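Local coordinates for 35 kDa hemin binding protein (Porphyromonas gingivalis, PDB 5Y1A), which is named for hemin binding, carries a thioredoxin domain that probably supports thiol-disulfide chemistry, and is exported as a cargo of the type IX secretion system, at residues A[53-58]-A[203-208]; A[72-77]-A[264-269]. All coordinates share one frame; numbering follows the deposited sequence. Where two conformers were deposited one is given.

Contact 1 (A[53-58]-A[203-208])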
ATOM      1  N   GLY A  53     -14.943  14.482   7.978  1.00 11.82           N
ATOM      2  CA  GLY A  53     -14.931  14.816   9.405  1.00 12.31           C
ATOM      3  C   GLY A  53     -14.300  13.706  10.232  1.00 12.29           C
ATOM      4  O   GLY A  53     -13.489  13.968  11.108  1.00 11.78           O
ATOM      5  N   GLY A  54     -14.639  12.467   9.913  1.00 12.02           N
ATOM      6  CA  GLY A  54     -13.998  11.311  10.537  1.00 12.12           C
ATOM      7  C   GLY A  54     -12.507  11.294  10.326  1.00 12.29           C
ATOM      8  O   GLY A  54     -11.745  11.072  11.279  1.00 12.86           O
ATOM      9  N   LYS A  55     -12.079  11.529   9.080  1.00 11.51           N
ATOM     10  CA  LYS A  55     -10.668  11.563   8.727  1.00 11.86           C
ATOM     11  C   LYS A  55      -9.947  12.620   9.571  1.00 11.10           C
ATOM     12  O   LYS A  55      -8.886  12.347  10.157  1.00 11.06           O
ATOM     13  CB  LYS A  55     -10.526  11.841   7.218  1.00 11.97           C
ATOM     14  CG  LYS A  55      -9.113  12.128   6.717  1.00 13.06           C
ATOM     15  CD  LYS A  55      -9.182  12.601   5.255  1.00 13.42           C
ATOM     16  CE  LYS A  55      -7.784  12.890   4.650  1.00 15.35           C
ATOM     17  NZ  LYS A  55      -6.937  13.893   5.442  1.00 19.64           N
ATOM     18  N   GLU A  56     -10.526  13.808   9.670  0.50 10.48           N
ATOM     19  CA  GLU A  56      -9.822  14.882  10.367  0.50 10.68           C
ATOM     20  C   GLU A  56      -9.811  14.699  11.872  0.50 10.23           C
ATOM     21  O   GLU A  56      -8.852  15.104  12.538  0.50  9.97           O
ATOM     22  CB  GLU A  56     -10.345  16.253   9.952  0.50 11.39           C
ATOM     23  CG  GLU A  56     -10.125  16.571   8.462  0.50 13.57           C
ATOM     24  CD  GLU A  56      -8.729  16.200   7.912  0.50 17.74           C
ATOM     25  OE1 GLU A  56      -7.696  16.335   8.618  0.50 20.27           O
ATOM     26  OE2 GLU A  56      -8.668  15.790   6.735  0.50 19.62           O
ATOM     27  N   ARG A  57     -10.862  14.091  12.417  1.00 11.15           N
ATOM     28  CA  ARG A  57     -10.853  13.763  13.859  1.00 10.87           C
ATOM     29  C   ARG A  57      -9.732  12.786  14.189  1.00 11.54           C
ATOM     30  O   ARG A  57      -9.044  12.956  15.182  1.00 11.96           O
ATOM     31  CB  ARG A  57     -12.212  13.274  14.374  1.00 10.83           C
ATOM     32  CG  ARG A  57     -13.303  14.351  14.336  1.00 10.72           C
ATOM     33  CD  ARG A  57     -14.476  13.969  15.202  1.00 12.52           C
ATOM     34  NE  ARG A  57     -15.130  12.712  14.778  1.00 12.52           N
ATOM     35  CZ  ARG A  57     -15.960  12.598  13.742  1.00 12.84           C
ATOM     36  NH1 ARG A  57     -16.241  13.661  12.975  1.00 11.42           N
ATOM     37  NH2 ARG A  57     -16.512  11.414  13.468  1.00 12.24           N
ATOM     38  N   ILE A  58      -9.530  11.766  13.347  0.50 10.88           N
ATOM     39  CA  ILE A  58      -8.424  10.835  13.584  0.50  9.68           C
ATOM     40  C   ILE A  58      -7.065  11.530  13.437  0.50 10.90           C
ATOM     41  O   ILE A  58      -6.155  11.266  14.223  0.50 10.60           O
ATOM     42  CB  ILE A  58      -8.479   9.579  12.682  0.50  9.65           C
ATOM     43  CG1 ILE A  58      -9.824   8.853  12.859  0.50  7.77           C
ATOM     44  CG2 ILE A  58      -7.266   8.653  12.981  0.50  9.58           C
ATOM     45  CD1 ILE A  58     -10.047   7.655  11.872  0.50  5.99           C
ATOM     46  N   LEU A 203      -7.871  15.954  -0.430  1.00 16.72           N
ATOM     47  CA  LEU A 203      -7.270  14.743  -1.006  1.00 14.45           C
ATOM     48  C   LEU A 203      -7.445  13.561  -0.053  1.00 13.22           C
ATOM     49  O   LEU A 203      -7.424  13.731   1.159  1.00 13.00           O
ATOM     50  CB  LEU A 203      -5.756  14.935  -1.257  1.00 14.14           C
ATOM     51  CG  LEU A 203      -5.429  16.023  -2.307  1.00 13.98           C
ATOM     52  CD1 LEU A 203      -3.945  16.370  -2.249  1.00 15.97           C
ATOM     53  CD2 LEU A 203      -5.873  15.651  -3.707  1.00 14.02           C
ATOM     54  N   HIS A 204      -7.582  12.356  -0.607  1.00 12.65           N
ATOM     55  CA  HIS A 204      -7.564  11.161   0.249  1.00 11.51           C
ATOM     56  C   HIS A 204      -6.144  10.948   0.755  1.00 11.51           C
ATOM     57  O   HIS A 204      -5.179  11.373   0.109  1.00 11.92           O
ATOM     58  CB  HIS A 204      -8.026   9.909  -0.522  1.00 10.70           C
ATOM     59  CG  HIS A 204      -9.457   9.945  -0.934  1.00 10.93           C
ATOM     60  ND1 HIS A 204      -9.887   9.529  -2.177  1.00 12.08           N
ATOM     61  CD2 HIS A 204     -10.560  10.356  -0.272  1.00  8.20           C
ATOM     62  CE1 HIS A 204     -11.201   9.666  -2.245  1.00  9.40           C
ATOM     63  NE2 HIS A 204     -11.630  10.163  -1.101  1.00 12.37           N
ATOM     64  N   GLN A 205      -6.007  10.319   1.928  1.00 10.42           N
ATOM     65  CA  GLN A 205      -4.698   9.949   2.447  1.00 10.18           C
ATOM     66  C   GLN A 205      -4.712   8.492   2.916  1.00  9.90           C
ATOM     67  O   GLN A 205      -5.768   7.994   3.298  1.00  9.49           O
ATOM     68  CB  GLN A 205      -4.338  10.817   3.654  1.00 10.63           C
ATOM     69  CG  GLN A 205      -4.313  12.296   3.373  1.00  9.52           C
ATOM     70  CD  GLN A 205      -3.257  12.702   2.376  1.00 11.26           C
ATOM     71  OE1 GLN A 205      -2.338  11.931   2.079  1.00  9.75           O
ATOM     72  NE2 GLN A 205      -3.353  13.949   1.878  1.00 12.07           N
ATOM     73  N   HIS A 206      -3.550   7.841   2.889  1.00  9.41           N
ATOM     74  CA  HIS A 206      -3.369   6.511   3.489  1.00 10.08           C
ATOM     75  C   HIS A 206      -4.438   5.529   2.956  1.00 10.20           C
ATOM     76  O   HIS A 206      -4.983   4.725   3.705  1.00 10.05           O
ATOM     77  CB  HIS A 206      -3.451   6.602   5.033  1.00 10.54           C
ATOM     78  CG  HIS A 206      -2.700   7.764   5.609  1.00 12.48           C
ATOM     79  ND1 HIS A 206      -1.333   7.893   5.491  1.00 12.38           N
ATOM     80  CD2 HIS A 206      -3.126   8.851   6.303  1.00 11.29           C
ATOM     81  CE1 HIS A 206      -0.946   9.012   6.086  1.00 13.70           C
ATOM     82  NE2 HIS A 206      -2.014   9.619   6.569  1.00 10.42           N
ATOM     83  N   THR A 207      -4.701   5.585   1.648  1.00  9.28           N
ATOM     84  CA  THR A 207      -5.874   4.902   1.086  1.00 10.38           C
ATOM     85  C   THR A 207      -5.470   3.560   0.457  1.00  9.56           C
ATOM     86  O   THR A 207      -4.558   3.495  -0.364  1.00  9.42           O
ATOM     87  CB  THR A 207      -6.559   5.848   0.103  1.00 12.09           C
ATOM     88  OG1 THR A 207      -7.034   6.982   0.848  1.00 12.25           O
ATOM     89  CG2 THR A 207      -7.744   5.178  -0.626  1.00 11.98           C
ATOM     90  N   VAL A 208      -6.130   2.481   0.873  1.00  8.45           N
ATOM     91  CA  VAL A 208      -5.762   1.164   0.368  1.00  8.47           C
ATOM     92  C   VAL A 208      -6.165   0.995  -1.100  1.00  7.56           C
ATOM     93  O   VAL A 208      -7.338   1.111  -1.423  1.00  8.31           O
ATOM     94  CB  VAL A 208      -6.424   0.043   1.182  1.00  7.50           C
ATOM     95  CG1 VAL A 208      -6.008  -1.307   0.600  1.00  9.53           C
ATOM     96  CG2 VAL A 208      -6.015   0.155   2.658  1.00  9.58           C
TER
HETATM   97  O   HOH W   1      -5.682  15.217   3.303  1.00 27.84           O
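K55 runs out from helix 53-58 toward Q205 as a nearly straight chain, CG opposite the backbone nitrogen (chi1 171°), and bends only at its last torsion (chi4 -55°), which swings the ammonium round beside the glutamine. Q205 puts CG beside its own backbone nitrogen (chi1 -59°), where it meets the lysine end; the bend at its second torsion then turns the amide, and NE2 meets a water. K55 NZ lies 3.7 Å from Q205 CG, and the two chains pass at a slant. K55 CE rests 3.6 Å from the carbonyl L203 O. The polar link is made by that one water, which accepts from K55 NZ at 2.8 Å and from Q205 NE2 at 3.0 Å while donating to L203 O at 3.1 Å. A long lysine suits this surface contact, since its methylenes carry the ammonium across to the water. The far end of the glutamine is held separately, OE1 accepting from N188 N. K55 also touches Y202 and F77, so the contact ties helix 51-63 to the loop leading into strand 207-220, where H206 and T207 form a G1 bulge opposite K186, beside strand 73-79.

Contact 2 (A[72-77]-A[264-269])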
ATOM      1  N   ARG A  72       4.376   5.670  15.132  0.50 18.24           N
ATOM      2  CA  ARG A  72       4.023   4.268  15.346  0.50 16.39           C
ATOM      3  C   ARG A  72       2.532   3.970  15.095  0.50 15.66           C
ATOM      4  O   ARG A  72       2.037   2.889  15.442  0.50 15.58           O
ATOM      5  CB  ARG A  72       4.441   3.837  16.761  0.50 16.09           C
ATOM      6  CG  ARG A  72       5.957   3.786  16.952  0.50 16.00           C
ATOM      7  CD  ARG A  72       6.389   3.650  18.421  0.50 15.35           C
ATOM      8  NE  ARG A  72       5.848   2.463  19.090  0.50 12.75           N
ATOM      9  CZ  ARG A  72       6.021   2.191  20.386  0.50 11.85           C
ATOM     10  NH1 ARG A  72       6.739   3.020  21.154  0.50 11.74           N
ATOM     11  NH2 ARG A  72       5.476   1.107  20.922  0.50  9.83           N
ATOM     12  N   VAL A  73       1.827   4.928  14.491  1.00 14.92           N
ATOM     13  CA  VAL A  73       0.415   4.713  14.096  1.00 13.21           C
ATOM     14  C   VAL A  73       0.317   4.712  12.570  1.00 12.46           C
ATOM     15  O   VAL A  73       0.670   5.696  11.915  1.00 11.85           O
ATOM     16  CB  VAL A  73      -0.558   5.778  14.685  1.00 13.40           C
ATOM     17  CG1 VAL A  73      -1.996   5.489  14.247  1.00 13.62           C
ATOM     18  CG2 VAL A  73      -0.453   5.792  16.200  1.00 12.61           C
ATOM     19  N   PHE A  74      -0.161   3.606  12.007  1.00 11.94           N
ATOM     20  CA  PHE A  74      -0.238   3.464  10.551  1.00 11.45           C
ATOM     21  C   PHE A  74      -1.711   3.429  10.166  1.00 12.49           C
ATOM     22  O   PHE A  74      -2.363   2.409  10.370  1.00 12.83           O
ATOM     23  CB  PHE A  74       0.439   2.165  10.085  1.00 11.24           C
ATOM     24  CG  PHE A  74       1.871   2.013  10.547  1.00 12.86           C
ATOM     25  CD1 PHE A  74       2.747   3.111  10.578  1.00 12.08           C
ATOM     26  CD2 PHE A  74       2.352   0.766  10.942  1.00 12.12           C
ATOM     27  CE1 PHE A  74       4.074   2.944  11.032  1.00 12.89           C
ATOM     28  CE2 PHE A  74       3.672   0.595  11.366  1.00 14.25           C
ATOM     29  CZ  PHE A  74       4.534   1.690  11.391  1.00 12.84           C
ATOM     30  N   GLN A  75      -2.226   4.534   9.623  1.00 12.41           N
ATOM     31  CA  GLN A  75      -3.622   4.600   9.194  1.00 12.95           C
ATOM     32  C   GLN A  75      -3.840   3.939   7.837  1.00 11.91           C
ATOM     33  O   GLN A  75      -2.956   3.927   6.970  1.00 12.33           O
ATOM     34  CB  GLN A  75      -4.090   6.054   9.051  1.00 13.29           C
ATOM     35  CG  GLN A  75      -3.949   6.946  10.255  1.00 14.90           C
ATOM     36  CD  GLN A  75      -4.308   8.388   9.877  1.00 14.48           C
ATOM     37  OE1 GLN A  75      -5.471   8.693   9.636  1.00 15.87           O
ATOM     38  NE2 GLN A  75      -3.306   9.257   9.802  1.00 15.94           N
ATOM     39  N   THR A  76      -5.024   3.354   7.666  1.00 11.23           N
ATOM     40  CA  THR A  76      -5.461   2.877   6.356  1.00 10.97           C
ATOM     41  C   THR A  76      -6.941   3.216   6.182  1.00 10.66           C
ATOM     42  O   THR A  76      -7.689   3.174   7.159  1.00 12.37           O
ATOM     43  CB  THR A  76      -5.282   1.363   6.190  1.00 10.94           C
ATOM     44  OG1 THR A  76      -6.158   0.680   7.090  1.00 12.46           O
ATOM     45  CG2 THR A  76      -3.857   0.930   6.460  1.00 10.84           C
ATOM     46  N   PHE A  77      -7.334   3.611   4.967  1.00  9.27           N
ATOM     47  CA  PHE A  77      -8.731   3.926   4.654  1.00  8.83           C
ATOM     48  C   PHE A  77      -9.189   2.924   3.615  1.00  8.56           C
ATOM     49  O   PHE A  77      -8.556   2.789   2.561  1.00  9.02           O
ATOM     50  CB  PHE A  77      -8.885   5.356   4.133  1.00  9.45           C
ATOM     51  CG  PHE A  77      -8.708   6.397   5.207  1.00 10.16           C
ATOM     52  CD1 PHE A  77      -9.822   7.053   5.752  1.00 10.33           C
ATOM     53  CD2 PHE A  77      -7.428   6.706   5.694  1.00  9.70           C
ATOM     54  CE1 PHE A  77      -9.674   7.994   6.798  1.00  8.78           C
ATOM     55  CE2 PHE A  77      -7.259   7.657   6.716  1.00 10.54           C
ATOM     56  CZ  PHE A  77      -8.380   8.306   7.277  1.00 11.52           C
ATOM     57  N   ILE A 264      -1.213  -8.106  15.380  1.00  9.45           N
ATOM     58  CA  ILE A 264      -0.228  -8.314  16.410  1.00  9.58           C
ATOM     59  C   ILE A 264       0.858  -7.214  16.315  1.00 10.01           C
ATOM     60  O   ILE A 264       1.213  -6.587  17.338  1.00 10.29           O
ATOM     61  CB  ILE A 264       0.372  -9.718  16.285  1.00  9.44           C
ATOM     62  CG1 ILE A 264      -0.715 -10.778  16.521  1.00 11.21           C
ATOM     63  CG2 ILE A 264       1.524  -9.918  17.303  1.00 10.99           C
ATOM     64  CD1 ILE A 264      -0.377 -12.165  15.889  1.00 12.58           C
ATOM     65  N   ASN A 265       1.421  -7.026  15.121  1.00  9.41           N
ATOM     66  CA  ASN A 265       2.304  -5.883  14.897  1.00  9.58           C
ATOM     67  C   ASN A 265       2.379  -5.544  13.418  1.00  9.96           C
ATOM     68  O   ASN A 265       1.862  -6.282  12.574  1.00 10.85           O
ATOM     69  CB  ASN A 265       3.705  -6.145  15.452  1.00  9.80           C
ATOM     70  CG  ASN A 265       4.365  -4.883  16.001  1.00 11.12           C
ATOM     71  OD1 ASN A 265       3.900  -3.746  15.786  1.00  9.66           O
ATOM     72  ND2 ASN A 265       5.457  -5.077  16.715  1.00 10.42           N
ATOM     73  N   ALA A 266       3.005  -4.414  13.108  1.00 10.23           N
ATOM     74  CA  ALA A 266       2.997  -3.899  11.732  1.00  9.90           C
ATOM     75  C   ALA A 266       4.312  -3.183  11.451  1.00 10.79           C
ATOM     76  O   ALA A 266       5.005  -2.756  12.381  1.00 10.26           O
ATOM     77  CB  ALA A 266       1.883  -2.917  11.586  1.00  9.53           C
ATOM     78  N   GLY A 267       4.611  -3.020  10.168  1.00  9.88           N
ATOM     79  CA  GLY A 267       5.740  -2.208   9.716  1.00 10.80           C
ATOM     80  C   GLY A 267       5.294  -1.465   8.457  1.00 11.17           C
ATOM     81  O   GLY A 267       4.382  -1.903   7.751  1.00 12.03           O
ATOM     82  N   GLN A 268       5.929  -0.332   8.171  1.00 11.05           N
ATOM     83  CA  GLN A 268       5.525   0.474   7.013  1.00 10.02           C
ATOM     84  C   GLN A 268       6.699   1.281   6.501  1.00 10.44           C
ATOM     85  O   GLN A 268       7.483   1.833   7.288  1.00  9.73           O
ATOM     86  CB  GLN A 268       4.381   1.424   7.381  1.00 10.41           C
ATOM     87  CG  GLN A 268       3.856   2.248   6.219  1.00 10.75           C
ATOM     88  CD  GLN A 268       2.788   3.190   6.663  1.00 11.69           C
ATOM     89  OE1 GLN A 268       1.668   2.779   6.972  1.00 13.29           O
ATOM     90  NE2 GLN A 268       3.131   4.467   6.728  1.00 11.84           N
ATOM     91  N   GLU A 269       6.819   1.336   5.170  1.00 10.61           N
ATOM     92  CA  GLU A 269       7.893   2.098   4.540  1.00 11.74           C
ATOM     93  C   GLU A 269       7.356   2.829   3.310  1.00 11.32           C
ATOM     94  O   GLU A 269       6.352   2.400   2.707  1.00 10.94           O
ATOM     95  CB  GLU A 269       9.049   1.155   4.115  1.00 12.55           C
ATOM     96  CG  GLU A 269       9.801   0.423   5.265  1.00 12.66           C
ATOM     97  CD  GLU A 269      10.520   1.347   6.294  1.00 18.90           C
ATOM     98  OE1 GLU A 269      10.732   2.555   6.037  1.00 20.87           O
ATOM     99  OE2 GLU A 269      10.858   0.847   7.385  1.00 21.99           O
TER
HETATM  100  O   HOH W   2      -0.363   4.473   6.839  1.00  9.08           O
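F74 lays one face of its ring under the aliphatic part of Q268, whose CB sits 3.8 Å from the ring centroid and only 5° off the normal, a well-centred CH-pi contact. Q268 is extended, with CG trans to the backbone nitrogen, and it slides past the phenylalanine in the opposite direction, carrying its amide back over the root of the ring. There Q268 OE1 comes within 3.4 Å of F74 CB, and the amide plane is inclined 38° to the ring, so the two flat groups are not stacked. The CD2/CE2 side of the ring reaches the backbone: A266 O lies in the ring plane at its edge, 3.7 Å from F74 CE2, while A266 CB packs 3.8 Å from F74 CD2. The small alanine lets the ring come close to strand 264-269, and G267 CA lies near F74 CE2. That strand crosses strand 73-77 at 80°, with axes 8.3 Å apart, so the two do not pair; the F74 side chain packs on both the side chains and the backbone of strand 264-269. L248 adds to the packing on F74, and V39 and F250 adjoin A266. N37 ND2 bonds to A266 O, meeting the need of a buried carbonyl. A water lies 2.7 Å from Q75 O and 2.6 Å from Q268 OE1, in a position to bridge them. The chemistry thus divides a single glutamine between two tasks: its CB methylene covers the ring face, while its amide oxygen, near the ring root, lies by a water that may link it to Q75 O.

The two contacts lie about 14 Å apart between centres and share strand 73-79 as common ground. Toward its C-terminal part, at F77, this strand meets the second segment of contact 1: F77 N approaches H206 O at 2.9 Å and V208 N approaches F77 O at 3.0 Å, both probable hydrogen bonds. Nearer its start, it presents F74 to strand 264-269 in contact 2. Contact 1 is at the surface and water-mediated, contact 2 buried and mostly apolar. Contact 1 reaches the loop entering strand 207-220 and contact 2 packs on strand 263-270, the two outermost strands of one antiparallel sheet. K55 lies near, without touching, the CxxC pair of probable thioredoxin type.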